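Local coordinates for protein tryparedoxin (Leishmania major, PDB 3S9F) that probably works as a thioredoxin-fold disulfide reductase, passing reducing equivalents to a peroxidase in the parasite's detoxification pathway, at residues E127-L135 and T142-A150. Sequence-based numbering, arbitrary orientation.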
loop_
_atom_site.group_PDB
_atom_site.type_symbol
_atom_site.label_atom_id
_atom_site.label_comp_id
_atom_site.label_asym_id
_atom_site.label_seq_id
_atom_site.Cartn_x
_atom_site.Cartn_y
_atom_site.Cartn_z
ATOM N N GLU A 127 13.394 12.179 11.363
ATOM C CA GLU A 127 14.327 11.799 12.418
ATOM C C GLU A 127 13.820 12.164 13.799
ATOM O O GLU A 127 14.358 11.701 14.810
ATOM C CB GLU A 127 15.693 12.422 12.164
ATOM C CG GLU A 127 16.452 11.746 11.052
ATOM C CD GLU A 127 17.359 12.706 10.344
ATOM O OE1 GLU A 127 17.530 13.836 10.853
ATOM O OE2 GLU A 127 17.901 12.330 9.290
ATOM N N SER A 128 12.785 13.002 13.837
ATOM C CA SER A 128 12.171 13.428 15.075
ATOM C C SER A 128 10.698 13.722 14.840
ATOM O O SER A 128 10.244 13.937 13.700
ATOM C CB SER A 128 12.846 14.676 15.650
ATOM O OG SER A 128 12.877 15.708 14.681
ATOM N N ILE A 129 9.964 13.759 15.930
ATOM C CA ILE A 129 8.541 14.066 15.852
ATOM C C ILE A 129 8.258 15.212 16.841
ATOM O O ILE A 129 9.043 15.426 17.761
ATOM C CB ILE A 129 7.661 12.809 16.113
ATOM C CG1 ILE A 129 8.068 12.093 17.417
ATOM C CG2 ILE A 129 7.714 11.853 14.908
ATOM C CD1 ILE A 129 7.041 11.021 17.834
ATOM N N PRO A 130 7.172 15.984 16.632
ATOM C CA PRO A 130 6.200 15.948 15.532
ATOM C C PRO A 130 6.795 16.451 14.220
ATOM O O PRO A 130 7.602 17.391 14.223
ATOM C CB PRO A 130 5.097 16.900 15.995
ATOM C CG PRO A 130 5.806 17.899 16.892
ATOM C CD PRO A 130 6.939 17.116 17.555
ATOM N N THR A 131 6.450 15.784 13.125
ATOM C CA THR A 131 6.878 16.213 11.786
ATOM C C THR A 131 5.671 16.148 10.868
ATOM O O THR A 131 4.877 15.198 10.932
ATOM C CB THR A 131 8.039 15.339 11.231
ATOM O OG1 THR A 131 9.236 15.596 11.993
ATOM C CG2 THR A 131 8.335 15.684 9.762
ATOM N N LEU A 132 5.533 17.165 10.023
ATOM C CA LEU A 132 4.445 17.216 9.066
ATOM C C LEU A 132 5.033 17.370 7.649
ATOM O O LEU A 132 5.789 18.310 7.382
ATOM C CB LEU A 132 3.520 18.382 9.473
ATOM C CG LEU A 132 2.070 18.584 9.087
ATOM C CD1 LEU A 132 1.181 17.389 9.444
ATOM C CD2 LEU A 132 1.580 19.872 9.804
ATOM N N ILE A 133 4.701 16.413 6.780
ATOM C CA ILE A 133 5.216 16.335 5.417
ATOM C C ILE A 133 4.006 16.508 4.517
ATOM O O ILE A 133 3.069 15.708 4.563
ATOM C CB ILE A 133 5.874 14.960 5.111
ATOM C CG1 ILE A 133 7.018 14.600 6.085
ATOM C CG2 ILE A 133 6.411 14.932 3.633
ATOM C CD1 ILE A 133 8.228 15.483 5.991
ATOM N N GLY A 134 4.038 17.548 3.689
ATOM C CA GLY A 134 2.950 17.857 2.756
ATOM C C GLY A 134 3.309 17.477 1.328
ATOM O O GLY A 134 4.450 17.679 0.872
ATOM N N LEU A 135 2.335 16.911 0.632
ATOM C CA LEU A 135 2.526 16.510 -0.737
ATOM C C LEU A 135 1.289 16.716 -1.597
ATOM O O LEU A 135 0.186 16.764 -1.102
ATOM C CB LEU A 135 2.977 15.061 -0.816
ATOM C CG LEU A 135 2.119 14.021 -0.130
ATOM C CD1 LEU A 135 2.110 12.727 -0.854
ATOM C CD2 LEU A 135 2.583 13.833 1.282
ATOM N N THR A 142 6.528 16.045 -3.248
ATOM C CA THR A 142 6.622 16.722 -1.958
ATOM C C THR A 142 6.399 18.226 -2.122
ATOM O O THR A 142 6.984 18.860 -3.014
ATOM C CB THR A 142 7.978 16.487 -1.323
ATOM O OG1 THR A 142 8.201 15.075 -1.186
ATOM C CG2 THR A 142 8.053 17.158 0.063
ATOM N N VAL A 143 5.556 18.788 -1.267
ATOM C CA VAL A 143 5.269 20.215 -1.279
ATOM C C VAL A 143 6.063 20.893 -0.164
ATOM O O VAL A 143 6.719 21.911 -0.394
ATOM C CB VAL A 143 3.752 20.488 -1.128
ATOM C CG1 VAL A 143 3.458 21.966 -0.847
ATOM C CG2 VAL A 143 2.975 19.972 -2.336
ATOM N N THR A 144 6.026 20.296 1.032
ATOM C CA THR A 144 6.656 20.880 2.218
ATOM C C THR A 144 7.138 19.822 3.216
ATOM O O THR A 144 6.454 18.827 3.464
ATOM C CB THR A 144 5.696 21.901 2.900
ATOM O OG1 THR A 144 6.326 22.487 4.042
ATOM C CG2 THR A 144 4.347 21.247 3.310
ATOM N N THR A 145 8.321 20.029 3.777
ATOM C CA THR A 145 8.812 19.165 4.858
ATOM C C THR A 145 8.946 19.941 6.177
ATOM O O THR A 145 9.377 19.380 7.183
ATOM C CB THR A 145 10.151 18.517 4.496
ATOM O OG1 THR A 145 11.134 19.545 4.314
ATOM C CG2 THR A 145 10.012 17.706 3.193
ATOM N N ARG A 146 8.564 21.218 6.167
ATOM C CA ARG A 146 8.776 22.119 7.309
ATOM C C ARG A 146 7.466 22.646 7.899
ATOM O O ARG A 146 7.452 23.668 8.603
ATOM C CB ARG A 146 9.628 23.313 6.844
ATOM C CG ARG A 146 8.986 24.046 5.623
ATOM C CD ARG A 146 9.791 25.247 5.113
ATOM N NE ARG A 146 9.256 26.517 5.606
ATOM C CZ ARG A 146 8.688 27.460 4.855
ATOM N NH1 ARG A 146 8.582 27.320 3.537
ATOM N NH2 ARG A 146 8.235 28.571 5.428
ATOM N N ALA A 147 6.363 21.956 7.621
ATOM C CA ALA A 147 5.053 22.484 7.953
ATOM C C ALA A 147 4.801 22.532 9.471
ATOM O O ALA A 147 4.041 23.374 9.923
ATOM C CB ALA A 147 3.971 21.692 7.249
ATOM N N ARG A 148 5.456 21.654 10.237
ATOM C CA ARG A 148 5.330 21.702 11.729
ATOM C C ARG A 148 5.813 23.070 12.231
ATOM O O ARG A 148 5.062 23.768 12.929
ATOM C CB ARG A 148 6.091 20.552 12.414
ATOM C CG ARG A 148 5.986 20.536 13.951
ATOM C CD ARG A 148 6.884 21.609 14.568
ATOM N NE ARG A 148 6.822 21.614 16.022
ATOM C CZ ARG A 148 7.694 20.974 16.795
ATOM N NH1 ARG A 148 8.685 20.289 16.243
ATOM N NH2 ARG A 148 7.575 21.015 18.117
ATOM N N HIS A 149 7.028 23.458 11.860
ATOM C CA HIS A 149 7.531 24.751 12.277
ATOM C C HIS A 149 6.803 25.913 11.591
ATOM O O HIS A 149 6.450 26.899 12.266
ATOM C CB HIS A 149 9.059 24.794 12.177
ATOM C CG HIS A 149 9.734 23.964 13.234
ATOM N ND1 HIS A 149 9.560 24.199 14.581
ATOM C CD2 HIS A 149 10.551 22.888 13.143
ATOM C CE1 HIS A 149 10.247 23.308 15.276
ATOM N NE2 HIS A 149 10.860 22.503 14.426
ATOM N N ALA A 150 6.512 25.783 10.298
ATOM C CA ALA A 150 5.799 26.830 9.561
ATOM C C ALA A 150 4.433 27.167 10.180
ATOM O O ALA A 150 4.089 28.345 10.354
ATOM C CB ALA A 150 5.650 26.437 8.091
#
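The C-terminal beta hairpin of the thioredoxin fold joins strand 131-136 to edge strand 142-144, and a classic beta bulge marks their meeting at G134. V143 N and T144 N both donate to G134 O, at 2.7 Å and 3.1 Å, approaching from the same face of its carbonyl plane; the T144 bond comes from above that plane. G134 N returns a nearly straight bond to T144 O (2.7 Å). T144 CG2 packs 3.7 Å from G134 CA, on the face of the sheet where T144 lies, a closeness that suits a residue with no side chain. A chi1 of -179° sends T144 OG1 out to hydrogen-bond W162 O and to accept a weak bond from R146 N, at the N-cap position.

Beyond T144 the chain leaves the sheet and enters helix 147-153. I133 CD1 rests on T145 CB, while T145 OG1 hydrogen-bonds to D164. The small A147 lets the first helical turn sit close to the strand, its CB 3.9 Å from L132 CD2; L132 O is buried here without a partner. L132 itself reaches inward to L70 of helix 61-77.

In R148 the first torsion (chi1 -179°) carries CG out to P130 O, 3.5 Å away, and the bend at chi2 (-76°) turns the rest of the side chain so that the guanidinium reaches P130. P130 CG points at the centre of one guanidinium face, 3.6 Å above it; R148 is modelled in two conformers, and this describes one of them. The peptide bond before P130 is cis, and the ring also touches C63, one of the CxxC pair at the start of helix 61-77 that can form a disulfide: this is the cis-proline loop characteristic of thioredoxin-fold active sites.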